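Local coordinates for cobalamin-binding protein (Desulfitobacterium hafniense, PDB 4JGI) that binds co-methylcobalamin on a Rossmann-like domain and probably serves as the methyl-carrying corrinoid protein of an O-demethylase system, at residues 19-22 / 23-27; 182-185 / 186-190; 195-198 / 199-203. All blocks are in the same frame, centred on the assembly; numbering follows the deposited sequence.

Interaction 1. Residues 19-22 / 23-27; sequences INEV and VDKVM
Lys25 lies back along the helix over the carbonyl of Glu21, one turn earlier. Its chain can be followed outward from the backbone. Lys25 CB rests 3.6 Å from Val22 O. CG, placed opposite the carbonyl carbon of Lys25 (chi1 -78°), meets Glu21 O at 3.6 Å. CD stays near the same oxygen, with Lys25 CD to Glu21 O at 4.0 Å. The chain then bends at its last torsion (chi4 146°). Lys25 NZ reaches Glu21 OE2 at 3.7 Å, a long salt bridge. The Glu21 chain is extended, and the two side chains lie side by side and point the same way.

All of this sits on helix 16-29, one of the helices of the N-terminal B12-binding helical region, packed against helices 4-12, 32-54 and 60-77. The backbone bonds are the regular i to i+4 set, from Val23 N to Ile19 O through Val26 N to Val22 O.

Another part of the helix surface is bridged by water. The water donates to Asn20 OD1 at 3.0 Å and to Asp24 OD1 at 2.6 Å. Asn20 ND2 hydrogen-bonds to Glu16 O, so both ends of the amide are held.

The valines and isoleucine form the apolar side. Ile19 CG2 is 4.3 Å from Val23 CG2, and Val22 CG2 is 4.4 Å from Val26 CG2. Helix 32-54 meets this side through Phe42, which touches Ile19, Val22 and Val23, and through Leu38, which touches Val26.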
loop_
_atom_site.group_PDB
_atom_site.type_symbol
_atom_site.label_atom_id
_atom_site.label_comp_id
_atom_site.label_asym_id
_atom_site.label_seq_id
_atom_site.Cartn_x
_atom_site.Cartn_y
_atom_site.Cartn_z
ATOM N N ILE A 19 2.782 -20.045 7.341
ATOM C CA ILE A 19 2.763 -18.752 7.979
ATOM C C ILE A 19 2.288 -18.887 9.409
ATOM O O ILE A 19 2.866 -18.329 10.356
ATOM C CB ILE A 19 1.801 -17.832 7.226
ATOM C CG1 ILE A 19 2.360 -17.458 5.855
ATOM C CG2 ILE A 19 1.469 -16.575 8.025
ATOM C CD1 ILE A 19 1.393 -16.818 4.876
ATOM N N ASN A 20 1.214 -19.588 9.623
ATOM C CA ASN A 20 0.664 -19.704 10.984
ATOM C C ASN A 20 1.500 -20.573 11.870
ATOM O O ASN A 20 1.521 -20.267 13.061
ATOM C CB ASN A 20 -0.801 -20.102 10.993
ATOM C CG ASN A 20 -1.670 -18.941 10.584
ATOM O OD1 ASN A 20 -1.938 -18.084 11.413
ATOM N ND2 ASN A 20 -2.061 -18.874 9.299
ATOM N N GLU A 21 2.236 -21.520 11.322
ATOM C CA GLU A 21 3.191 -22.327 12.142
ATOM C C GLU A 21 4.262 -21.428 12.766
ATOM O O GLU A 21 4.503 -21.497 13.979
ATOM C CB GLU A 21 3.850 -23.395 11.288
ATOM C CG GLU A 21 4.335 -24.604 12.016
ATOM C CD GLU A 21 4.729 -25.717 11.065
ATOM O OE1 GLU A 21 4.207 -25.772 9.906
ATOM O OE2 GLU A 21 5.568 -26.541 11.482
ATOM N N VAL A 22 4.789 -20.490 11.979
ATOM C CA VAL A 22 5.818 -19.629 12.493
ATOM C C VAL A 22 5.270 -18.547 13.378
ATOM O O VAL A 22 5.873 -18.186 14.406
ATOM C CB VAL A 22 6.793 -19.098 11.392
ATOM C CG1 VAL A 22 6.180 -18.128 10.374
ATOM C CG2 VAL A 22 8.005 -18.430 11.999
ATOM N N VAL A 23 4.081 -18.037 13.059
ATOM C CA VAL A 23 3.463 -17.031 13.916
ATOM C C VAL A 23 3.221 -17.633 15.305
ATOM O O VAL A 23 3.515 -17.003 16.281
ATOM C CB VAL A 23 2.157 -16.476 13.322
ATOM C CG1 VAL A 23 1.387 -15.694 14.361
ATOM C CG2 VAL A 23 2.495 -15.615 12.121
ATOM N N ASP A 24 2.771 -18.871 15.337
ATOM C CA ASP A 24 2.586 -19.545 16.627
ATOM C C ASP A 24 3.876 -19.708 17.430
ATOM O O ASP A 24 3.854 -19.492 18.628
ATOM C CB ASP A 24 1.970 -20.904 16.444
ATOM C CG ASP A 24 0.546 -20.843 15.929
ATOM O OD1 ASP A 24 -0.108 -19.757 15.924
ATOM O OD2 ASP A 24 0.086 -21.920 15.490
ATOM N N LYS A 25 4.950 -20.100 16.779
ATOM C CA LYS A 25 6.257 -20.215 17.434
ATOM C C LYS A 25 6.751 -18.881 18.023
ATOM O O LYS A 25 7.264 -18.811 19.171
ATOM C CB LYS A 25 7.274 -20.776 16.459
ATOM C CG LYS A 25 7.135 -22.290 16.287
ATOM C CD LYS A 25 8.072 -22.820 15.207
ATOM C CE LYS A 25 7.662 -24.196 14.684
ATOM N NZ LYS A 25 7.996 -24.327 13.243
ATOM N N VAL A 26 6.589 -17.816 17.248
ATOM C CA VAL A 26 6.955 -16.493 17.706
ATOM C C VAL A 26 6.072 -16.040 18.855
ATOM O O VAL A 26 6.564 -15.470 19.847
ATOM C CB VAL A 26 6.925 -15.496 16.541
ATOM C CG1 VAL A 26 7.024 -14.062 17.040
ATOM C CG2 VAL A 26 8.038 -15.853 15.589
ATOM N N MET A 27 4.767 -16.250 18.749
ATOM C CA MET A 27 3.898 -15.778 19.831
ATOM C C MET A 27 4.278 -16.505 21.145
ATOM O O MET A 27 4.296 -15.865 22.199
ATOM C CB MET A 27 2.406 -15.926 19.497
ATOM C CG MET A 27 1.846 -14.945 18.467
ATOM S SD MET A 27 0.111 -15.412 18.187
ATOM C CE MET A 27 -0.121 -17.195 18.149
HETATM O O HOH W 1 -1.907 -18.695 14.305
#

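Interaction 2. Residues 182-185 / 186-190; sequences VNEN and VCQRV
The backbone of Asn183 is extended (phi -165°) and passes directly into helix 184-190, where Asn183 O accepts the first i to i+4 bond from Cys187 N at 2.9 Å. Asn183 is the N-cap of this helix. Its CG sits between its own backbone N and carbonyl carbon (chi1 57°), which turns the amide oxygen back over the first turn. Asn183 OD1 then accepts from Val186 N at 2.9 Å. The bond is straight, and the donor lies nearly along the C=O axis. The side chains of Asn183 and Val186 cross at about a right angle, and Val186 CG2 comes within 3.4 Å of Asn183 OD1. An alanine here has no OD1, and Val186 N would probably be left without its capping partner, leaving the first turn freer to fray.

Glu184 and Gln188 pair one turn apart on the exposed side. Both chains bend at their second torsion and meet at their ends. Gln188 NE2 donates to Glu184 OE2 at 2.9 Å in a noticeably bent bond. The carboxylate and amide planes differ by only 26°, but the oxygen lies out of the amide plane of Gln188. Gln188 CG also lies 3.3 Å from Glu184 OE2.

Val182 and Val186 give the turn an apolar part. Val182 CG1 is 4.5 Å from Val186 CG1, and both valines touch Ile177 of strand 174-178. Cys187 touches Phe195 of strand 194-195. Val182 is about 5 Å, by its side chain, from the bound co-methylcobalamin and close to Gly179 of its binding site. The arrangement is a classical Asn N-cap, here opening the helix of a beta-alpha-beta unit in the Rossmann-like cobalamin domain.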
loop_
_atom_site.group_PDB
_atom_site.type_symbol
_atom_site.label_atom_id
_atom_site.label_comp_id
_atom_site.label_asym_id
_atom_site.label_seq_id
_atom_site.Cartn_x
_atom_site.Cartn_y
_atom_site.Cartn_z
ATOM N N VAL A 182 -1.738 3.519 -15.640
ATOM C CA VAL A 182 -0.654 4.367 -15.156
ATOM C C VAL A 182 0.696 3.768 -15.607
ATOM O O VAL A 182 0.889 2.560 -15.700
ATOM C CB VAL A 182 -0.663 4.602 -13.615
ATOM C CG1 VAL A 182 -1.981 5.324 -13.247
ATOM C CG2 VAL A 182 -0.359 3.297 -12.883
ATOM N N ASN A 183 1.639 4.631 -15.878
ATOM C CA ASN A 183 2.998 4.258 -16.273
ATOM C C ASN A 183 3.818 5.493 -16.121
ATOM O O ASN A 183 3.288 6.527 -15.600
ATOM C CB ASN A 183 2.997 3.781 -17.708
ATOM C CG ASN A 183 2.444 4.824 -18.714
ATOM O OD1 ASN A 183 2.553 6.040 -18.537
ATOM N ND2 ASN A 183 1.835 4.318 -19.793
ATOM N N GLU A 184 5.103 5.401 -16.490
ATOM C CA GLU A 184 6.028 6.556 -16.262
ATOM C C GLU A 184 5.572 7.811 -16.990
ATOM O O GLU A 184 5.730 8.926 -16.482
ATOM C CB GLU A 184 7.455 6.218 -16.664
ATOM C CG GLU A 184 8.476 7.368 -16.482
ATOM C CD GLU A 184 8.657 7.813 -15.024
ATOM O OE1 GLU A 184 8.451 7.006 -14.089
ATOM O OE2 GLU A 184 9.030 8.984 -14.789
ATOM N N ASN A 185 5.009 7.664 -18.193
ATOM C CA ASN A 185 4.513 8.824 -18.925
ATOM C C ASN A 185 3.380 9.576 -18.189
ATOM O O ASN A 185 3.351 10.801 -18.091
ATOM C CB ASN A 185 4.063 8.425 -20.328
ATOM C CG ASN A 185 3.450 9.598 -21.080
ATOM O OD1 ASN A 185 4.162 10.520 -21.507
ATOM N ND2 ASN A 185 2.139 9.582 -21.233
ATOM N N VAL A 186 2.427 8.812 -17.673
ATOM C CA VAL A 186 1.313 9.401 -16.898
ATOM C C VAL A 186 1.901 10.005 -15.572
ATOM O O VAL A 186 1.526 11.111 -15.199
ATOM C CB VAL A 186 0.255 8.342 -16.559
ATOM C CG1 VAL A 186 -0.811 8.903 -15.641
ATOM C CG2 VAL A 186 -0.332 7.749 -17.833
ATOM N N CYS A 187 2.866 9.344 -14.957
ATOM C CA CYS A 187 3.442 9.793 -13.714
ATOM C C CYS A 187 4.094 11.183 -13.924
ATOM O O CYS A 187 3.869 12.113 -13.174
ATOM C CB CYS A 187 4.454 8.793 -13.205
ATOM S SG CYS A 187 5.242 9.199 -11.649
ATOM N N GLN A 188 4.878 11.280 -14.995
ATOM C CA GLN A 188 5.441 12.581 -15.390
ATOM C C GLN A 188 4.421 13.691 -15.706
ATOM O O GLN A 188 4.583 14.828 -15.254
ATOM C CB GLN A 188 6.330 12.381 -16.585
ATOM C CG GLN A 188 7.574 11.626 -16.151
ATOM C CD GLN A 188 8.418 12.411 -15.153
ATOM O OE1 GLN A 188 8.697 13.588 -15.388
ATOM N NE2 GLN A 188 8.826 11.774 -14.026
ATOM N N ARG A 189 3.356 13.350 -16.399
ATOM C CA ARG A 189 2.351 14.340 -16.748
ATOM C C ARG A 189 1.602 14.844 -15.490
ATOM O O ARG A 189 1.278 16.017 -15.326
ATOM C CB ARG A 189 1.346 13.777 -17.759
ATOM C CG ARG A 189 0.375 14.840 -18.277
ATOM C CD ARG A 189 -0.247 14.410 -19.612
ATOM N NE ARG A 189 -0.551 12.969 -19.641
ATOM C CZ ARG A 189 -1.678 12.401 -19.203
ATOM N NH1 ARG A 189 -2.675 13.125 -18.699
ATOM N NH2 ARG A 189 -1.809 11.084 -19.279
ATOM N N VAL A 190 1.357 13.927 -14.578
ATOM C CA VAL A 190 0.709 14.234 -13.335
ATOM C C VAL A 190 1.586 15.034 -12.388
ATOM O O VAL A 190 1.066 15.846 -11.589
ATOM C CB VAL A 190 0.156 12.925 -12.659
ATOM C CG1 VAL A 190 -0.225 13.135 -11.214
ATOM C CG2 VAL A 190 -0.975 12.401 -13.483
#

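Interaction 3. Residues 195-198 / 199-203; sequences FSTN and AADGV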
loop_
_atom_site.group_PDB
_atom_site.type_symbol
_atom_site.label_atom_id
_atom_site.label_comp_id
_atom_site.label_asym_id
_atom_site.label_seq_id
_atom_site.Cartn_x
_atom_site.Cartn_y
_atom_site.Cartn_z
ATOM N N PHE A 195 4.679 5.698 -9.556
ATOM C CA PHE A 195 3.489 5.014 -9.963
ATOM C C PHE A 195 3.696 3.515 -9.646
ATOM O O PHE A 195 4.790 3.068 -9.504
ATOM C CB PHE A 195 3.194 5.144 -11.436
ATOM C CG PHE A 195 4.204 4.429 -12.271
ATOM C CD1 PHE A 195 5.396 5.054 -12.546
ATOM C CD2 PHE A 195 3.970 3.134 -12.752
ATOM C CE1 PHE A 195 6.388 4.447 -13.285
ATOM C CE2 PHE A 195 4.987 2.506 -13.461
ATOM C CZ PHE A 195 6.181 3.192 -13.743
ATOM N N SER A 196 2.619 2.818 -9.370
ATOM C CA SER A 196 2.747 1.373 -9.012
ATOM C C SER A 196 2.521 0.469 -10.185
ATOM O O SER A 196 1.571 0.693 -10.916
ATOM C CB SER A 196 1.794 0.979 -7.849
ATOM O OG SER A 196 0.596 1.655 -8.008
ATOM N N THR A 197 3.196 -0.680 -10.220
ATOM C CA THR A 197 2.796 -1.724 -11.229
ATOM C C THR A 197 1.581 -2.596 -10.753
ATOM O O THR A 197 0.732 -3.092 -11.499
ATOM C CB THR A 197 3.990 -2.630 -11.558
ATOM O OG1 THR A 197 4.469 -3.251 -10.358
ATOM C CG2 THR A 197 5.126 -1.778 -12.208
ATOM N N ASN A 198 1.501 -2.716 -9.465
ATOM C CA ASN A 198 0.542 -3.498 -8.829
ATOM C C ASN A 198 0.572 -3.058 -7.380
ATOM O O ASN A 198 1.497 -2.350 -6.952
ATOM C CB ASN A 198 0.705 -4.991 -8.982
ATOM C CG ASN A 198 1.931 -5.504 -8.315
ATOM O OD1 ASN A 198 2.027 -5.453 -7.104
ATOM N ND2 ASN A 198 2.910 -6.012 -9.116
ATOM N N ALA A 199 -0.426 -3.414 -6.634
ATOM C CA ALA A 199 -0.597 -2.908 -5.323
ATOM C C ALA A 199 0.532 -3.288 -4.375
ATOM O O ALA A 199 0.900 -2.510 -3.482
ATOM C CB ALA A 199 -1.911 -3.371 -4.739
ATOM N N ALA A 200 1.078 -4.475 -4.563
ATOM C CA ALA A 200 2.194 -4.888 -3.701
ATOM C C ALA A 200 3.480 -4.067 -4.011
ATOM O O ALA A 200 4.190 -3.671 -3.073
ATOM C CB ALA A 200 2.409 -6.380 -3.877
ATOM N N ASP A 201 3.726 -3.827 -5.303
ATOM C CA ASP A 201 4.793 -2.907 -5.669
ATOM C C ASP A 201 4.568 -1.531 -5.063
ATOM O O ASP A 201 5.489 -0.882 -4.562
ATOM C CB ASP A 201 4.859 -2.785 -7.176
ATOM C CG ASP A 201 5.939 -1.846 -7.649
ATOM O OD1 ASP A 201 7.107 -2.175 -7.401
ATOM O OD2 ASP A 201 5.594 -0.841 -8.357
ATOM N N GLY A 202 3.297 -1.065 -5.045
ATOM C CA GLY A 202 3.023 0.237 -4.446
ATOM C C GLY A 202 3.365 0.277 -2.972
ATOM O O GLY A 202 3.901 1.288 -2.445
ATOM N N VAL A 203 3.069 -0.795 -2.215
ATOM C CA VAL A 203 3.421 -0.833 -0.806
ATOM C C VAL A 203 4.927 -0.773 -0.620
ATOM O O VAL A 203 5.416 -0.102 0.298
ATOM C CB VAL A 203 2.836 -2.042 -0.085
ATOM C CG1 VAL A 203 3.351 -2.150 1.315
ATOM C CG2 VAL A 203 1.346 -1.973 -0.096
HETATM O O HOH W 2 6.529 0.986 -10.129
#
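Asn198 and Asp201 are brought together by two different first torsions. In Asn198, CG stands between the backbone N and the carbonyl carbon (chi1 66°), which brings OD1 over the first turn of helix 199-209. In Asp201, CG is opposite its backbone N (chi1 180°), and this sends the carboxylate back toward the loop.

Asn198 is the N-cap. Its OD1 accepts from Asp201 N at 3.0 Å, with the donor well above the carbonyl plane. Ala200 N adds a second, weak bond to Asn198 OD1 at 2.9 Å. The regular helix bonding begins with Gly202 N to Asn198 O.

Asp201 answers from the helix side. Its OD2 accepts from Thr197 N at 3.0 Å in a nearly linear bond (170°), on the anti side of the carboxylate and somewhat out of its plane. A water donates both to Asp201 OD2 at 2.7 Å and to Phe195 O at 2.8 Å. The side chains of Thr197 and Asp201 cross at about a right angle, with Thr197 OG1 3.2 Å from Asp201 CB. Because the donor is the residue before the N-cap, this is not a true capping box.

Ser196 CB packs on Gly202 CA at 3.7 Å, where glycine has no side chain to hold the loop off. Asn198 ND2 and Thr197 OG1 both hydrogen-bond to the carboxylate of Asp54 of helix 32-54.

Ser196, Asn198 and Ala199 line the co-methylcobalamin pocket, and Ala199 N hydrogen-bonds to O8R of the cofactor. Held by the cap and by the Asp201 carboxylate, the loop probably keeps its shape and leaves the N-H of Ala199 turned to the cofactor.

Overall arrangement
Along the chain the three contacts come in series, and none nests in or crosses another. Interaction 1 comes first and lies within helix 16-29 of the helical part. It is remote from the others: its nearest atoms are about 27 Å from interaction 2 and about 14 Å from interaction 3. Interaction 2 turns the chain from strand 174-178 into helix 184-190. Strand 194-195, at the edge of the parallel sheet, follows. Interaction 3 then closes the loop from that strand into helix 199-209. Interactions 2 and 3 touch mainly through Phe195, and Asp54 links the 195-198 loop to the helical part.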